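Local atomic coordinates of endonuclease 2 (Arabidopsis thaliana, PDB entry 4CXP), a protein that cleaves RNA and single-stranded DNA, and less readily double-stranded DNA, into 5'-phosphorylated products with the help of divalent metal ions. Residues A[115-128]-A[246-258]. Sequence-based numbering, arbitrary orientation.
Sequences LLFVSHFMGDIHQP and RLAQGGVRLAATL. With ZN (zinc ion), chain E; ZN (zinc ion), chain G.
Behind the zinc cluster of this S1/P1-type nuclease, helix 111-124 is backed by helix 233-262, and the imidazole of His126, in the type I turn from Asp124 to Gln127, is gripped by Gly250 and Arg253 of the second. The two segment axes run roughly antiparallel, 146° between their directions, and approach to 9.0 Å. Gly250 CA lies 3.7 Å from the His126 ring centroid and only 12° off the normal, a CH-pi contact over the face. Both ring nitrogens are engaged close to the ring plane: ND1 donates to Met122 O, while NE2 accepts from Arg253 NH1 at 3.0 Å, which places the proton on ND1. Arg253 reaches it with an extended chain, and its NH1 also forms a salt bridge with Glu212. Replacing His126 with an alanine would probably leave Arg253 NH1 without this acceptor and open a gap above Gly250. The backbone of the turn is held as well: Arg246, bent at chi2 and chi3, folds back so that NE donates to His126 O (2.8 Å, 165°), while CD2 of His126 sits over the guanidinium face. A water accepting from Arg246 NH2 donates to Ile125 O. Farther along, in the conformer described (a second is modelled), Met122 fits as a knob among Gly250, Arg253, Leu254 and Thr257, its CE reaching Thr257 OG1 tip to tip. Leu254 packs both methyls on Ser119, and Leu258 CD2 touches Leu115 CD1 (4.0 Å) and Val118. On the metal-facing side, His120 NE2 and Asp124 OD2 bind one zinc ion, and Asp124 OD1 binds a second at 2.1 Å. Such a buried helix pair, with zinc ligands on one side and close packing behind, belongs to the mainly helical, zinc-dependent S1/P1 nuclease fold.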
ATOM      1  N   LEU A 115      13.808  -3.855   4.901  1.00 10.68           N
ATOM      2  CA  LEU A 115      13.502  -2.613   4.189  1.00 10.15           C
ATOM      3  C   LEU A 115      12.513  -2.869   3.056  1.00 10.09           C
ATOM      4  O   LEU A 115      11.555  -2.111   2.871  1.00 10.14           O
ATOM      5  CB  LEU A 115      14.798  -1.988   3.654  1.00 10.72           C
ATOM      6  CG  LEU A 115      14.590  -0.750   2.787  1.00 11.19           C
ATOM      7  CD1 LEU A 115      13.899   0.395   3.545  1.00 11.90           C
ATOM      8  CD2 LEU A 115      15.924  -0.312   2.203  1.00 12.47           C
ATOM      9  N   LEU A 116      12.755  -3.913   2.275  1.00 10.00           N
ATOM     10  CA  LEU A 116      11.904  -4.200   1.134  1.00 10.11           C
ATOM     11  C   LEU A 116      10.514  -4.643   1.563  1.00  9.87           C
ATOM     12  O   LEU A 116       9.521  -4.295   0.917  1.00 10.08           O
ATOM     13  CB  LEU A 116      12.572  -5.229   0.216  1.00 10.86           C
ATOM     14  CG  LEU A 116      13.925  -4.806  -0.368  1.00 12.12           C
ATOM     15  CD1 LEU A 116      14.435  -5.884  -1.295  1.00 13.24           C
ATOM     16  CD2 LEU A 116      13.850  -3.461  -1.094  1.00 13.47           C
ATOM     17  N   PHE A 117      10.434  -5.400   2.645  1.00  9.98           N
ATOM     18  CA  PHE A 117       9.145  -5.790   3.190  1.00  9.66           C
ATOM     19  C   PHE A 117       8.390  -4.577   3.743  1.00  9.98           C
ATOM     20  O   PHE A 117       7.224  -4.396   3.439  1.00 10.60           O
ATOM     21  CB  PHE A 117       9.308  -6.837   4.301  1.00 10.22           C
ATOM     22  CG  PHE A 117       9.482  -8.261   3.830  1.00 10.59           C
ATOM     23  CD1 PHE A 117       8.584  -8.844   2.946  1.00 11.18           C
ATOM     24  CD2 PHE A 117      10.516  -9.049   4.339  1.00 11.68           C
ATOM     25  CE1 PHE A 117       8.701 -10.170   2.582  1.00 11.77           C
ATOM     26  CE2 PHE A 117      10.638 -10.376   3.974  1.00 12.76           C
ATOM     27  CZ  PHE A 117       9.737 -10.941   3.100  1.00 12.96           C
ATOM     28  N   VAL A 118       9.033  -3.739   4.552  1.00 10.20           N
ATOM     29  CA  VAL A 118       8.279  -2.658   5.114  0.50 10.26           C
ATOM     30  C   VAL A 118       7.823  -1.681   4.008  1.00  9.57           C
ATOM     31  O   VAL A 118       6.721  -1.136   4.092  1.00  9.90           O
ATOM     32  CB  VAL A 118       9.044  -2.033   6.287  0.50 10.90           C
ATOM     33  CG1 VAL A 118      10.064  -1.031   5.802  0.50 10.42           C
ATOM     34  CG2 VAL A 118       8.074  -1.425   7.264  0.50 11.77           C
ATOM     35  N   SER A 119       8.637  -1.490   2.975  1.00  9.39           N
ATOM     36  CA  SER A 119       8.281  -0.597   1.893  0.70  9.26           C
ATOM     37  C   SER A 119       7.057  -1.118   1.148  1.00  9.13           C
ATOM     38  O   SER A 119       6.118  -0.378   0.871  1.00 10.40           O
ATOM     39  CB  SER A 119       9.472  -0.417   0.959  0.70  9.42           C
ATOM     40  OG  SER A 119      10.538   0.235   1.649  0.70  9.47           O
ATOM     41  N   HIS A 120       7.063  -2.394   0.818  1.00  8.55           N
ATOM     42  CA  HIS A 120       5.936  -2.998   0.126  1.00  8.04           C
ATOM     43  C   HIS A 120       4.689  -3.029   1.015  1.00  8.02           C
ATOM     44  O   HIS A 120       3.598  -2.689   0.564  1.00  8.38           O
ATOM     45  CB  HIS A 120       6.295  -4.429  -0.300  1.00  8.48           C
ATOM     46  CG  HIS A 120       5.236  -5.087  -1.110  1.00  8.14           C
ATOM     47  ND1 HIS A 120       5.189  -4.996  -2.479  1.00  8.47           N
ATOM     48  CD2 HIS A 120       4.189  -5.863  -0.749  1.00  8.46           C
ATOM     49  CE1 HIS A 120       4.144  -5.677  -2.922  1.00  8.43           C
ATOM     50  NE2 HIS A 120       3.526  -6.225  -1.894  1.00  8.29           N
ATOM     51  N   PHE A 121       4.842  -3.464   2.256  1.00  8.12           N
ATOM     52  CA  PHE A 121       3.691  -3.611   3.144  1.00  8.26           C
ATOM     53  C   PHE A 121       3.083  -2.270   3.544  1.00  8.28           C
ATOM     54  O   PHE A 121       1.862  -2.180   3.683  1.00  8.31           O
ATOM     55  CB  PHE A 121       4.066  -4.452   4.367  1.00  8.98           C
ATOM     56  CG  PHE A 121       4.391  -5.894   4.047  1.00  9.17           C
ATOM     57  CD1 PHE A 121       3.735  -6.583   3.051  1.00  9.21           C
ATOM     58  CD2 PHE A 121       5.352  -6.565   4.781  1.00  9.59           C
ATOM     59  CE1 PHE A 121       4.049  -7.902   2.777  1.00  9.65           C
ATOM     60  CE2 PHE A 121       5.668  -7.885   4.510  1.00 10.46           C
ATOM     61  CZ  PHE A 121       5.015  -8.549   3.501  1.00 10.11           C
ATOM     62  N   MET A 122       3.892  -1.224   3.702  1.00  8.28           N
ATOM     63  CA  MET A 122       3.323   0.097   3.913  0.70  8.18           C
ATOM     64  C   MET A 122       2.444   0.483   2.722  1.00  8.19           C
ATOM     65  O   MET A 122       1.414   1.142   2.877  1.00  9.28           O
ATOM     66  CB  MET A 122       4.404   1.137   4.129  0.70  8.85           C
ATOM     67  CG  MET A 122       3.838   2.496   4.528  0.70  8.78           C
ATOM     68  SD  MET A 122       2.979   2.485   6.113  0.70 10.15           S
ATOM     69  CE  MET A 122       4.394   2.484   7.214  0.70 13.26           C
ATOM     70  N   GLY A 123       2.827   0.080   1.513  1.00  8.17           N
ATOM     71  CA  GLY A 123       1.954   0.255   0.386  1.00  8.24           C
ATOM     72  C   GLY A 123       0.694  -0.580   0.454  1.00  7.66           C
ATOM     73  O   GLY A 123      -0.415  -0.062   0.312  1.00  7.85           O
ATOM     74  N   ASP A 124       0.832  -1.883   0.677  1.00  7.35           N
ATOM     75  CA  ASP A 124      -0.321  -2.760   0.660  1.00  7.35           C
ATOM     76  C   ASP A 124      -1.353  -2.378   1.715  1.00  7.42           C
ATOM     77  O   ASP A 124      -2.547  -2.487   1.456  1.00  7.84           O
ATOM     78  CB  ASP A 124       0.092  -4.232   0.794  1.00  7.92           C
ATOM     79  CG  ASP A 124       0.403  -4.904  -0.529  1.00  7.77           C
ATOM     80  OD1 ASP A 124       0.279  -4.226  -1.562  1.00  8.53           O
ATOM     81  OD2 ASP A 124       0.764  -6.091  -0.487  1.00  8.67           O
ATOM     82  N   ILE A 125      -0.935  -1.935   2.908  1.00  7.28           N
ATOM     83  CA  ILE A 125      -1.901  -1.594   3.944  1.00  7.49           C
ATOM     84  C   ILE A 125      -2.723  -0.375   3.565  1.00  7.33           C
ATOM     85  O   ILE A 125      -3.726  -0.099   4.219  1.00  8.17           O
ATOM     86  CB  ILE A 125      -1.236  -1.448   5.323  1.00  7.72           C
ATOM     87  CG1 ILE A 125      -2.254  -1.635   6.446  1.00  8.66           C
ATOM     88  CG2 ILE A 125      -0.475  -0.129   5.437  1.00  8.68           C
ATOM     89  CD1 ILE A 125      -1.600  -1.804   7.802  1.00  9.40           C
ATOM     90  N   HIS A 126      -2.323   0.353   2.520  1.00  7.17           N
ATOM     91  CA  HIS A 126      -3.091   1.476   1.997  1.00  6.92           C
ATOM     92  C   HIS A 126      -4.034   1.129   0.857  1.00  6.93           C
ATOM     93  O   HIS A 126      -4.838   1.970   0.468  1.00  7.48           O
ATOM     94  CB  HIS A 126      -2.155   2.633   1.599  1.00  7.01           C
ATOM     95  CG  HIS A 126      -1.668   3.409   2.775  1.00  6.92           C
ATOM     96  ND1 HIS A 126      -0.578   3.061   3.531  1.00  7.41           N
ATOM     97  CD2 HIS A 126      -2.198   4.498   3.375  1.00  7.53           C
ATOM     98  CE1 HIS A 126      -0.468   3.906   4.548  1.00  7.40           C
ATOM     99  NE2 HIS A 126      -1.437   4.795   4.479  1.00  7.88           N
ATOM    100  N   GLN A 127      -3.951  -0.075   0.314  1.00  7.03           N
ATOM    101  CA  GLN A 127      -4.888  -0.488  -0.730  1.00  7.25           C
ATOM    102  C   GLN A 127      -6.172  -0.900   0.003  1.00  7.35           C
ATOM    103  O   GLN A 127      -6.140  -1.821   0.811  1.00  7.81           O
ATOM    104  CB  GLN A 127      -4.270  -1.649  -1.530  1.00  7.75           C
ATOM    105  CG  GLN A 127      -4.714  -1.802  -2.980  1.00  7.67           C
ATOM    106  CD  GLN A 127      -6.111  -2.368  -3.161  1.00  7.82           C
ATOM    107  OE1 GLN A 127      -7.086  -1.804  -2.662  1.00  8.34           O
ATOM    108  NE2 GLN A 127      -6.223  -3.463  -3.896  1.00  8.01           N
ATOM    109  N   PRO A 128      -7.307  -0.194  -0.204  1.00  7.56           N
ATOM    110  CA  PRO A 128      -8.501  -0.524   0.582  1.00  8.41           C
ATOM    111  C   PRO A 128      -8.862  -2.001   0.597  1.00  8.11           C
ATOM    112  O   PRO A 128      -9.256  -2.538   1.642  1.00  9.21           O
ATOM    113  CB  PRO A 128      -9.580   0.341  -0.065  1.00  8.85           C
ATOM    114  CG  PRO A 128      -8.807   1.543  -0.556  1.00  8.65           C
ATOM    115  CD  PRO A 128      -7.527   0.956  -1.086  1.00  7.66           C
ATOM    116  N   ARG A 246      -4.822   7.439  -1.227  1.00  6.50           N
ATOM    117  CA  ARG A 246      -4.154   6.311  -0.609  1.00  6.59           C
ATOM    118  C   ARG A 246      -2.720   6.146  -1.053  1.00  6.83           C
ATOM    119  O   ARG A 246      -1.863   5.775  -0.252  1.00  7.41           O
ATOM    120  CB  ARG A 246      -4.942   5.021  -0.855  1.00  6.70           C
ATOM    121  CG  ARG A 246      -6.346   4.987  -0.265  1.00  6.88           C
ATOM    122  CD  ARG A 246      -6.406   5.258   1.231  1.00  7.23           C
ATOM    123  NE  ARG A 246      -5.952   4.101   1.989  1.00  7.33           N
ATOM    124  CZ  ARG A 246      -5.845   4.085   3.318  1.00  7.00           C
ATOM    125  NH1 ARG A 246      -5.890   5.216   4.005  1.00  7.61           N
ATOM    126  NH2 ARG A 246      -5.705   2.925   3.933  1.00  7.67           N
ATOM    127  N   LEU A 247      -2.423   6.446  -2.322  1.00  6.92           N
ATOM    128  CA  LEU A 247      -1.054   6.427  -2.798  1.00  7.17           C
ATOM    129  C   LEU A 247      -0.216   7.509  -2.115  1.00  7.20           C
ATOM    130  O   LEU A 247       0.915   7.271  -1.696  1.00  8.22           O
ATOM    131  CB  LEU A 247      -1.004   6.578  -4.313  1.00  7.68           C
ATOM    132  CG  LEU A 247      -1.639   5.458  -5.133  1.00  8.21           C
ATOM    133  CD1 LEU A 247      -1.674   5.840  -6.608  1.00  9.54           C
ATOM    134  CD2 LEU A 247      -0.944   4.124  -4.941  1.00  9.39           C
ATOM    135  N   ALA A 248      -0.775   8.708  -2.009  1.00  7.35           N
ATOM    136  CA  ALA A 248      -0.079   9.811  -1.352  1.00  7.49           C
ATOM    137  C   ALA A 248       0.140   9.499   0.131  1.00  7.13           C
ATOM    138  O   ALA A 248       1.227   9.711   0.654  1.00  7.54           O
ATOM    139  CB  ALA A 248      -0.852  11.085  -1.532  1.00  7.93           C
ATOM    140  N   GLN A 249      -0.892   9.001   0.811  1.00  7.21           N
ATOM    141  CA  GLN A 249      -0.758   8.611   2.201  1.00  7.14           C
ATOM    142  C   GLN A 249       0.329   7.552   2.355  1.00  7.50           C
ATOM    143  O   GLN A 249       1.158   7.627   3.266  1.00  7.97           O
ATOM    144  CB  GLN A 249      -2.079   8.077   2.739  1.00  7.40           C
ATOM    145  CG  GLN A 249      -3.078   9.147   3.097  1.00  7.50           C
ATOM    146  CD  GLN A 249      -4.418   8.583   3.518  1.00  7.29           C
ATOM    147  OE1 GLN A 249      -4.953   7.693   2.869  1.00  7.76           O
ATOM    148  NE2 GLN A 249      -4.971   9.097   4.594  1.00  8.56           N
ATOM    149  N   GLY A 250       0.313   6.546   1.492  1.00  7.59           N
ATOM    150  CA  GLY A 250       1.310   5.502   1.585  1.00  7.72           C
ATOM    151  C   GLY A 250       2.729   6.039   1.455  1.00  7.59           C
ATOM    152  O   GLY A 250       3.612   5.643   2.206  1.00  8.52           O
ATOM    153  N   GLY A 251       2.957   6.906   0.475  1.00  7.75           N
ATOM    154  CA  GLY A 251       4.274   7.462   0.284  1.00  8.09           C
ATOM    155  C   GLY A 251       4.730   8.327   1.446  1.00  7.72           C
ATOM    156  O   GLY A 251       5.868   8.248   1.902  1.00  8.47           O
ATOM    157  N   VAL A 252       3.825   9.190   1.914  1.00  7.39           N
ATOM    158  CA  VAL A 252       4.115  10.068   3.029  1.00  7.92           C
ATOM    159  C   VAL A 252       4.421   9.247   4.284  1.00  7.90           C
ATOM    160  O   VAL A 252       5.366   9.553   5.021  1.00  8.33           O
ATOM    161  CB  VAL A 252       2.943  11.051   3.234  1.00  8.31           C
ATOM    162  CG1 VAL A 252       3.021  11.722   4.586  1.00  9.10           C
ATOM    163  CG2 VAL A 252       2.906  12.089   2.129  1.00  8.50           C
ATOM    164  N   ARG A 253       3.622   8.218   4.542  1.00  7.80           N
ATOM    165  CA  ARG A 253       3.785   7.424   5.741  1.00  7.86           C
ATOM    166  C   ARG A 253       4.992   6.505   5.665  1.00  7.89           C
ATOM    167  O   ARG A 253       5.644   6.286   6.685  1.00  8.79           O
ATOM    168  CB  ARG A 253       2.492   6.670   6.033  1.00  8.21           C
ATOM    169  CG  ARG A 253       1.427   7.624   6.527  1.00  8.42           C
ATOM    170  CD  ARG A 253       0.049   7.060   6.409  1.00  7.93           C
ATOM    171  NE  ARG A 253      -0.913   7.860   7.152  1.00  7.81           N
ATOM    172  CZ  ARG A 253      -2.217   7.654   7.117  1.00  7.65           C
ATOM    173  NH1 ARG A 253      -2.731   6.813   6.240  1.00  7.93           N
ATOM    174  NH2 ARG A 253      -3.027   8.317   7.928  1.00  8.54           N
ATOM    175  N   LEU A 254       5.314   5.972   4.493  1.00  7.78           N
ATOM    176  CA  LEU A 254       6.527   5.196   4.370  1.00  7.88           C
ATOM    177  C   LEU A 254       7.734   6.060   4.711  1.00  8.06           C
ATOM    178  O   LEU A 254       8.597   5.653   5.502  1.00  8.63           O
ATOM    179  CB  LEU A 254       6.647   4.582   2.984  1.00  8.10           C
ATOM    180  CG  LEU A 254       7.930   3.788   2.731  1.00  8.74           C
ATOM    181  CD1 LEU A 254       8.176   2.706   3.768  1.00  9.19           C
ATOM    182  CD2 LEU A 254       7.886   3.199   1.331  1.00  9.66           C
ATOM    183  N   ALA A 255       7.805   7.271   4.153  1.00  7.91           N
ATOM    184  CA  ALA A 255       8.933   8.141   4.464  1.00  8.73           C
ATOM    185  C   ALA A 255       8.961   8.510   5.940  1.00  8.78           C
ATOM    186  O   ALA A 255      10.031   8.511   6.559  1.00  9.41           O
ATOM    187  CB  ALA A 255       8.903   9.388   3.625  1.00  8.96           C
ATOM    188  N   ALA A 256       7.813   8.867   6.521  1.00  8.89           N
ATOM    189  CA  ALA A 256       7.806   9.284   7.906  1.00  9.61           C
ATOM    190  C   ALA A 256       8.259   8.156   8.826  1.00  9.57           C
ATOM    191  O   ALA A 256       8.951   8.382   9.822  1.00 10.20           O
ATOM    192  CB  ALA A 256       6.437   9.775   8.302  1.00 10.92           C
ATOM    193  N   THR A 257       7.845   6.941   8.501  1.00  9.11           N
ATOM    194  CA  THR A 257       8.215   5.768   9.278  1.00  9.36           C
ATOM    195  C   THR A 257       9.715   5.478   9.154  1.00  9.37           C
ATOM    196  O   THR A 257      10.383   5.266  10.168  1.00 10.61           O
ATOM    197  CB  THR A 257       7.343   4.573   8.879  1.00 10.51           C
ATOM    198  OG1 THR A 257       5.970   4.906   9.078  1.00 11.76           O
ATOM    199  CG2 THR A 257       7.688   3.360   9.677  1.00 12.67           C
ATOM    200  N   LEU A 258      10.247   5.476   7.939  1.00  9.05           N
ATOM    201  CA  LEU A 258      11.678   5.279   7.757  1.00  9.79           C
ATOM    202  C   LEU A 258      12.484   6.381   8.441  1.00  9.95           C
ATOM    203  O   LEU A 258      13.535   6.118   9.032  1.00 10.92           O
ATOM    204  CB  LEU A 258      12.050   5.180   6.283  1.00  9.64           C
ATOM    205  CG  LEU A 258      11.452   3.973   5.530  1.00 10.19           C
ATOM    206  CD1 LEU A 258      11.844   4.012   4.067  1.00 11.36           C
ATOM    207  CD2 LEU A 258      11.858   2.645   6.147  1.00 11.94           C
TER
HETATM  208 ZN    ZN E 931       1.679  -7.402  -1.932  1.00  9.99          ZN
HETATM  209 ZN    ZN G 933       0.604  -4.459  -3.598  1.00  8.08          ZN
HETATM  210  O   HOH W   1      -6.146   0.085   3.099  1.00  8.48           O